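Local coordinates for protein intracellular exo-alpha-(1->5)-L-arabinofuranosidase (Bifidobacterium longum, PDB 2Y2W) that hydrolyses terminal non-reducing alpha-L-arabinofuranosyl residues from arabinan and arabinoxylan, helping to break down plant cell-wall polysaccharides, at residues 98-103 / 408-413; 240-245 / 277-282. All blocks are in the same frame, centred on the assembly; numbering follows the deposited sequence.

Interaction 1: 98-103 / 408-413; sequences DLVKEL and AQLVNV
Leu410 meets Val100 and Leu103 through its two methyl branches, and its side chain is best followed outward from the backbone. Leu410 CB is still well short of the helix, 5.7 Å from Val100 CG2. Because CG stands anti to the backbone N (chi1 -169°), the next atom steps toward 98-103, and Leu410 CG comes within 4.2 Å of Val100 CG2. The fork then opens: Leu410 CD2 makes the closest approach of the contact, 3.9 Å to Val100 CG2, while Leu410 CD1 reaches 4.1 Å from Leu103 CD2. CD1 of Leu410 is also 4.2 Å from Val100 CG2, so that this valine methyl lies against the side of the leucine fork, near CG and both methyls but nearest CD2. The valine and leucine side chains run roughly perpendicular; the two leucines instead pass alongside each other in opposite directions, one methyl against one methyl.

Both segments belong to a (beta/alpha)8 barrel, a TIM barrel of the clan that holds glycoside hydrolase family 51. Helix 94-103 follows the first barrel strand, and 408-413 leaves the C-terminal end of the eighth, so this apolar join lies where the barrel closes. All three touching residues are buried; Leu410 also packs on Ser66 and Val68, and Ile417 and Phe434 extend the apolar surroundings of Val100 and Leu103 respectively.

The loop itself is sharply folded. A cis peptide bond precedes Gln409, a residue inferred by similarity to bind arabinofuranose, whose NE2 makes a weak hydrogen bond to Glu69. Further on, Asn412, with positive phi (67°), lies at the centre of a classic gamma turn closed by the bond from Val413 N to Val411 O (2.7 Å). Its amide is gripped from outside the contact by Arg73 O and Ala419 N.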
ATOM      1  N   ASP D  98     -25.593  34.114  -3.011  1.00 28.89           N
ATOM      2  CA  ASP D  98     -26.891  34.613  -2.554  1.00 28.95           C
ATOM      3  C   ASP D  98     -27.944  33.507  -2.519  1.00 28.88           C
ATOM      4  O   ASP D  98     -28.730  33.429  -1.573  1.00 28.97           O
ATOM      5  CB  ASP D  98     -27.374  35.777  -3.432  1.00 29.01           C
ATOM      6  CG  ASP D  98     -26.587  37.065  -3.201  1.00 29.51           C
ATOM      7  OD1 ASP D  98     -25.934  37.208  -2.140  1.00 30.26           O
ATOM      8  OD2 ASP D  98     -26.628  37.944  -4.090  1.00 29.73           O
ATOM      9  N   LEU D  99     -27.945  32.654  -3.542  1.00 28.74           N
ATOM     10  CA  LEU D  99     -28.876  31.525  -3.609  1.00 28.65           C
ATOM     11  C   LEU D  99     -28.518  30.382  -2.657  1.00 28.53           C
ATOM     12  O   LEU D  99     -29.389  29.597  -2.281  1.00 28.60           O
ATOM     13  CB  LEU D  99     -29.009  31.001  -5.044  1.00 28.71           C
ATOM     14  CG  LEU D  99     -29.715  31.899  -6.069  1.00 28.83           C
ATOM     15  CD1 LEU D  99     -29.731  31.240  -7.433  1.00 28.84           C
ATOM     16  CD2 LEU D  99     -31.134  32.241  -5.638  1.00 28.96           C
ATOM     17  N   VAL D 100     -27.246  30.289  -2.273  1.00 28.40           N
ATOM     18  CA  VAL D 100     -26.811  29.296  -1.285  1.00 28.33           C
ATOM     19  C   VAL D 100     -27.347  29.681   0.090  1.00 28.40           C
ATOM     20  O   VAL D 100     -27.843  28.828   0.833  1.00 28.44           O
ATOM     21  CB  VAL D 100     -25.263  29.132  -1.253  1.00 28.35           C
ATOM     22  CG1 VAL D 100     -24.817  28.284  -0.061  1.00 27.97           C
ATOM     23  CG2 VAL D 100     -24.765  28.515  -2.555  1.00 28.09           C
ATOM     24  N   LYS D 101     -27.246  30.971   0.410  1.00 28.47           N
ATOM     25  CA  LYS D 101     -27.823  31.537   1.627  1.00 28.57           C
ATOM     26  C   LYS D 101     -29.333  31.304   1.651  1.00 28.42           C
ATOM     27  O   LYS D 101     -29.874  30.822   2.646  1.00 28.43           O
ATOM     28  CB  LYS D 101     -27.501  33.039   1.723  1.00 28.74           C
ATOM     29  CG  LYS D 101     -28.078  33.762   2.948  1.00 29.56           C
ATOM     30  CD  LYS D 101     -27.277  33.481   4.216  1.00 30.91           C
ATOM     31  CE  LYS D 101     -27.820  34.263   5.407  1.00 31.91           C
ATOM     32  NZ  LYS D 101     -29.073  33.667   5.972  1.00 32.69           N
ATOM     33  N   GLU D 102     -29.996  31.634   0.543  1.00 28.28           N
ATOM     34  CA  GLU D 102     -31.439  31.452   0.398  1.00 28.25           C
ATOM     35  C   GLU D 102     -31.849  29.982   0.501  1.00 28.12           C
ATOM     36  O   GLU D 102     -32.955  29.673   0.945  1.00 28.13           O
ATOM     37  CB  GLU D 102     -31.921  32.040  -0.931  1.00 28.28           C
ATOM     38  CG  GLU D 102     -33.434  32.240  -1.013  1.00 28.71           C
ATOM     39  CD  GLU D 102     -33.894  32.774  -2.359  1.00 29.14           C
ATOM     40  OE1 GLU D 102     -33.301  33.762  -2.855  1.00 28.83           O
ATOM     41  OE2 GLU D 102     -34.855  32.202  -2.914  1.00 29.01           O
ATOM     42  N   LEU D 103     -30.952  29.088   0.092  1.00 27.89           N
ATOM     43  CA  LEU D 103     -31.210  27.654   0.150  1.00 27.74           C
ATOM     44  C   LEU D 103     -31.095  27.096   1.567  1.00 27.68           C
ATOM     45  O   LEU D 103     -31.729  26.094   1.893  1.00 27.76           O
ATOM     46  CB  LEU D 103     -30.278  26.902  -0.807  1.00 27.80           C
ATOM     47  CG  LEU D 103     -30.524  25.421  -1.114  1.00 27.57           C
ATOM     48  CD1 LEU D 103     -31.922  25.175  -1.673  1.00 27.55           C
ATOM     49  CD2 LEU D 103     -29.468  24.915  -2.077  1.00 27.43           C
ATOM     50  N   ALA D 408     -26.582  16.191  -3.207  1.00 27.08           N
ATOM     51  CA  ALA D 408     -25.656  16.271  -4.330  1.00 27.10           C
ATOM     52  C   ALA D 408     -26.373  16.719  -5.604  1.00 27.02           C
ATOM     53  O   ALA D 408     -27.350  16.092  -6.010  1.00 27.03           O
ATOM     54  CB  ALA D 408     -24.979  14.922  -4.547  1.00 27.07           C
ATOM     55  N   GLN D 409     -25.921  17.809  -6.230  1.00 27.00           N
ATOM     56  CA  GLN D 409     -24.846  18.668  -5.728  1.00 27.03           C
ATOM     57  C   GLN D 409     -25.325  20.123  -5.647  1.00 27.08           C
ATOM     58  O   GLN D 409     -26.500  20.402  -5.888  1.00 27.16           O
ATOM     59  CB  GLN D 409     -23.587  18.531  -6.595  1.00 27.11           C
ATOM     60  CG  GLN D 409     -22.767  17.276  -6.289  1.00 27.09           C
ATOM     61  CD  GLN D 409     -21.547  17.112  -7.173  1.00 27.03           C
ATOM     62  OE1 GLN D 409     -20.956  18.089  -7.632  1.00 27.16           O
ATOM     63  NE2 GLN D 409     -21.154  15.866  -7.405  1.00 26.94           N
ATOM     64  N   LEU D 410     -24.427  21.046  -5.309  1.00 27.02           N
ATOM     65  CA  LEU D 410     -24.831  22.423  -5.005  1.00 26.91           C
ATOM     66  C   LEU D 410     -25.165  23.291  -6.225  1.00 26.76           C
ATOM     67  O   LEU D 410     -26.195  23.968  -6.238  1.00 26.82           O
ATOM     68  CB  LEU D 410     -23.791  23.116  -4.116  1.00 26.89           C
ATOM     69  CG  LEU D 410     -24.192  24.460  -3.494  1.00 27.19           C
ATOM     70  CD1 LEU D 410     -25.418  24.329  -2.586  1.00 27.27           C
ATOM     71  CD2 LEU D 410     -23.025  25.073  -2.738  1.00 27.07           C
ATOM     72  N   VAL D 411     -24.294  23.284  -7.231  1.00 26.49           N
ATOM     73  CA  VAL D 411     -24.463  24.154  -8.400  1.00 26.28           C
ATOM     74  C   VAL D 411     -24.224  23.411  -9.719  1.00 26.20           C
ATOM     75  O   VAL D 411     -23.246  22.680  -9.857  1.00 25.95           O
ATOM     76  CB  VAL D 411     -23.547  25.410  -8.324  1.00 26.24           C
ATOM     77  CG1 VAL D 411     -23.901  26.413  -9.416  1.00 25.95           C
ATOM     78  CG2 VAL D 411     -23.647  26.072  -6.962  1.00 26.35           C
ATOM     79  N   ASN D 412     -25.139  23.612 -10.671  1.00 26.25           N
ATOM     80  CA  ASN D 412     -25.055  23.078 -12.045  1.00 26.32           C
ATOM     81  C   ASN D 412     -25.172  21.559 -12.185  1.00 26.42           C
ATOM     82  O   ASN D 412     -25.955  21.065 -12.999  1.00 26.36           O
ATOM     83  CB  ASN D 412     -23.808  23.593 -12.781  1.00 26.29           C
ATOM     84  CG  ASN D 412     -23.931  25.048 -13.201  1.00 26.24           C
ATOM     85  OD1 ASN D 412     -25.033  25.581 -13.339  1.00 26.33           O
ATOM     86  ND2 ASN D 412     -22.793  25.693 -13.418  1.00 26.48           N
ATOM     87  N   VAL D 413     -24.384  20.838 -11.393  1.00 26.57           N
ATOM     88  CA  VAL D 413     -24.361  19.384 -11.402  1.00 26.71           C
ATOM     89  C   VAL D 413     -25.464  18.874 -10.485  1.00 26.93           C
ATOM     90  O   VAL D 413     -25.428  19.120  -9.277  1.00 27.00           O
ATOM     91  CB  VAL D 413     -22.983  18.853 -10.932  1.00 26.70           C
ATOM     92  CG1 VAL D 413     -22.970  17.330 -10.885  1.00 26.75           C
ATOM     93  CG2 VAL D 413     -21.872  19.370 -11.836  1.00 26.56           C
TER

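Interaction 2: 240-245 / 277-282; sequences AMKLAE and NLDFVS
A chi1 of -95°, away from a staggered position, and an extended chi2 carry the Lys242 chain across the backbone of Asn277, with Lys242 CD lying 3.5 Å from Asn277 O and 3.9 Å from Asn277 CA. The bend at chi3 (81°) only redirects CE and NZ beyond that point. Asn277 answers with CG anti to its own carbonyl carbon (chi1 -57°), which sets the amide beside the lysine chain: Asn277 ND2 is 4.1 Å from both CB and CD of Lys242. The touch is van der Waals in kind, the methylenes of a long polar residue serving as its apolar surface.

In the (beta/alpha)8 barrel this is the N-terminal side, where helix 227-244, after the fourth strand, ends near the loop that carries the chain from helix 265-274 into the sixth strand. The intervening fifth strand also takes part, since Lys242 packs on Leu250 and the OD2 of Asp279 accepts a hydrogen bond from Leu250 N. The other carboxylate oxygen, Asp279 OD1, is 4.8 Å from Lys242 NZ, too far for a salt bridge, though the opposite charges may attract weakly. Nearby, Leu243 and Ala240 pack on Trp220 and Leu137 of the second subunit, respectively.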
ATOM      1  N   ALA D 240      -5.203   7.514  13.631  1.00 23.23           N
ATOM      2  CA  ALA D 240      -4.112   8.479  13.534  1.00 23.30           C
ATOM      3  C   ALA D 240      -4.613   9.919  13.527  1.00 23.50           C
ATOM      4  O   ALA D 240      -4.027  10.785  14.174  1.00 23.42           O
ATOM      5  CB  ALA D 240      -3.264   8.201  12.303  1.00 23.29           C
ATOM      6  N   MET D 241      -5.701  10.173  12.807  1.00 23.84           N
ATOM      7  CA  MET D 241      -6.280  11.509  12.775  1.00 24.25           C
ATOM      8  C   MET D 241      -6.846  11.927  14.133  1.00 24.65           C
ATOM      9  O   MET D 241      -6.562  13.034  14.598  1.00 24.82           O
ATOM     10  CB  MET D 241      -7.314  11.644  11.660  1.00 24.19           C
ATOM     11  CG  MET D 241      -6.680  11.817  10.289  1.00 24.51           C
ATOM     12  SD  MET D 241      -7.869  11.859   8.946  1.00 25.06           S
ATOM     13  CE  MET D 241      -8.668  13.436   9.239  1.00 25.35           C
ATOM     14  N   LYS D 242      -7.620  11.044  14.771  1.00 24.98           N
ATOM     15  CA  LYS D 242      -8.145  11.322  16.116  1.00 25.50           C
ATOM     16  C   LYS D 242      -7.046  11.413  17.174  1.00 25.61           C
ATOM     17  O   LYS D 242      -7.231  12.055  18.207  1.00 25.73           O
ATOM     18  CB  LYS D 242      -9.224  10.319  16.541  1.00 25.52           C
ATOM     19  CG  LYS D 242     -10.647  10.797  16.258  1.00 26.37           C
ATOM     20  CD  LYS D 242     -11.709   9.906  16.899  1.00 27.82           C
ATOM     21  CE  LYS D 242     -11.915  10.230  18.381  1.00 28.74           C
ATOM     22  NZ  LYS D 242     -12.811   9.236  19.050  1.00 29.30           N
ATOM     23  N   LEU D 243      -5.910  10.773  16.910  1.00 25.81           N
ATOM     24  CA  LEU D 243      -4.740  10.887  17.776  1.00 26.06           C
ATOM     25  C   LEU D 243      -4.120  12.283  17.681  1.00 26.21           C
ATOM     26  O   LEU D 243      -3.594  12.800  18.666  1.00 26.23           O
ATOM     27  CB  LEU D 243      -3.706   9.807  17.437  1.00 25.97           C
ATOM     28  CG  LEU D 243      -2.428   9.689  18.278  1.00 26.19           C
ATOM     29  CD1 LEU D 243      -2.706   9.627  19.784  1.00 26.04           C
ATOM     30  CD2 LEU D 243      -1.630   8.476  17.835  1.00 26.46           C
ATOM     31  N   ALA D 244      -4.184  12.879  16.493  1.00 26.49           N
ATOM     32  CA  ALA D 244      -3.709  14.245  16.286  1.00 26.80           C
ATOM     33  C   ALA D 244      -4.725  15.246  16.816  1.00 27.14           C
ATOM     34  O   ALA D 244      -4.349  16.264  17.387  1.00 27.47           O
ATOM     35  CB  ALA D 244      -3.427  14.504  14.815  1.00 26.68           C
ATOM     36  N   GLU D 245      -6.009  14.951  16.622  1.00 27.47           N
ATOM     37  CA  GLU D 245      -7.089  15.804  17.110  1.00 27.81           C
ATOM     38  C   GLU D 245      -8.270  14.991  17.627  1.00 27.81           C
ATOM     39  O   GLU D 245      -8.972  14.338  16.852  1.00 27.77           O
ATOM     40  CB  GLU D 245      -7.566  16.766  16.019  1.00 27.88           C
ATOM     41  CG  GLU D 245      -6.807  18.074  15.950  1.00 28.54           C
ATOM     42  CD  GLU D 245      -7.480  19.096  15.046  1.00 29.54           C
ATOM     43  OE1 GLU D 245      -8.726  19.215  15.084  1.00 29.98           O
ATOM     44  OE2 GLU D 245      -6.760  19.789  14.301  1.00 29.79           O
ATOM     45  N   ASN D 277     -12.666   4.834  16.620  1.00 31.65           N
ATOM     46  CA  ASN D 277     -12.265   6.149  16.114  1.00 31.48           C
ATOM     47  C   ASN D 277     -13.188   6.715  15.038  1.00 31.51           C
ATOM     48  O   ASN D 277     -12.873   7.726  14.401  1.00 31.51           O
ATOM     49  CB  ASN D 277     -10.818   6.106  15.620  1.00 31.37           C
ATOM     50  CG  ASN D 277      -9.854   5.649  16.694  1.00 31.16           C
ATOM     51  OD1 ASN D 277      -9.230   4.597  16.571  1.00 31.04           O
ATOM     52  ND2 ASN D 277      -9.737   6.430  17.761  1.00 30.92           N
ATOM     53  N   LEU D 278     -14.329   6.061  14.845  1.00 31.48           N
ATOM     54  CA  LEU D 278     -15.325   6.521  13.886  1.00 31.48           C
ATOM     55  C   LEU D 278     -16.508   7.173  14.583  1.00 31.49           C
ATOM     56  O   LEU D 278     -16.824   6.854  15.733  1.00 31.47           O
ATOM     57  CB  LEU D 278     -15.804   5.373  12.990  1.00 31.46           C
ATOM     58  CG  LEU D 278     -14.836   4.850  11.924  1.00 31.32           C
ATOM     59  CD1 LEU D 278     -15.433   3.631  11.251  1.00 30.88           C
ATOM     60  CD2 LEU D 278     -14.487   5.925  10.895  1.00 30.98           C
ATOM     61  N   ASP D 279     -17.156   8.084  13.869  1.00 31.46           N
ATOM     62  CA  ASP D 279     -18.288   8.821  14.398  1.00 31.59           C
ATOM     63  C   ASP D 279     -19.497   8.698  13.474  1.00 31.57           C
ATOM     64  O   ASP D 279     -20.643   8.753  13.924  1.00 31.50           O
ATOM     65  CB  ASP D 279     -17.898  10.287  14.588  1.00 31.67           C
ATOM     66  CG  ASP D 279     -16.713  10.456  15.526  1.00 32.15           C
ATOM     67  OD1 ASP D 279     -16.920  10.401  16.759  1.00 32.13           O
ATOM     68  OD2 ASP D 279     -15.577  10.642  15.030  1.00 32.06           O
ATOM     69  N   PHE D 280     -19.226   8.521  12.184  1.00 31.59           N
ATOM     70  CA  PHE D 280     -20.268   8.420  11.173  1.00 31.67           C
ATOM     71  C   PHE D 280     -20.028   7.257  10.224  1.00 31.70           C
ATOM     72  O   PHE D 280     -18.903   6.774  10.080  1.00 31.61           O
ATOM     73  CB  PHE D 280     -20.343   9.705  10.348  1.00 31.72           C
ATOM     74  CG  PHE D 280     -20.952  10.868  11.074  1.00 31.75           C
ATOM     75  CD1 PHE D 280     -22.324  11.092  11.025  1.00 31.61           C
ATOM     76  CD2 PHE D 280     -20.150  11.756  11.783  1.00 31.85           C
ATOM     77  CE1 PHE D 280     -22.893  12.179  11.682  1.00 32.15           C
ATOM     78  CE2 PHE D 280     -20.709  12.847  12.447  1.00 32.20           C
ATOM     79  CZ  PHE D 280     -22.084  13.059  12.396  1.00 32.29           C
ATOM     80  N   VAL D 281     -21.109   6.815   9.591  1.00 31.81           N
ATOM     81  CA  VAL D 281     -21.046   5.918   8.445  1.00 31.88           C
ATOM     82  C   VAL D 281     -21.859   6.569   7.323  1.00 32.07           C
ATOM     83  O   VAL D 281     -22.949   7.088   7.561  1.00 32.07           O
ATOM     84  CB  VAL D 281     -21.537   4.480   8.793  1.00 31.83           C
ATOM     85  CG1 VAL D 281     -22.963   4.486   9.355  1.00 31.82           C
ATOM     86  CG2 VAL D 281     -21.412   3.546   7.591  1.00 31.66           C
ATOM     87  N   SER D 282     -21.311   6.563   6.111  1.00 32.43           N
ATOM     88  CA  SER D 282     -21.914   7.282   4.991  1.00 32.84           C
ATOM     89  C   SER D 282     -22.941   6.442   4.243  1.00 33.15           C
ATOM     90  O   SER D 282     -22.751   5.243   4.050  1.00 33.13           O
ATOM     91  CB  SER D 282     -20.839   7.774   4.016  1.00 32.81           C
ATOM     92  OG  SER D 282     -20.403   6.727   3.165  1.00 32.82           O
TER

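The two interactions sit in one barrel, with centres 28 Å apart and nearest atoms about 12 Å apart, so they do not touch. Along the chain the order is 98-103, 240-245, 277-282, 408-413: both segments of interaction 2 fall between those of interaction 1. Interaction 1 spans from the helix after the first strand to the loop after the eighth, at the end of the barrel where the predicted sugar-binding residues gather. Interaction 2 lies on a different arc, around strands four to six, at the N-terminal ends of the strands, away from these sites and close to a neighbouring subunit.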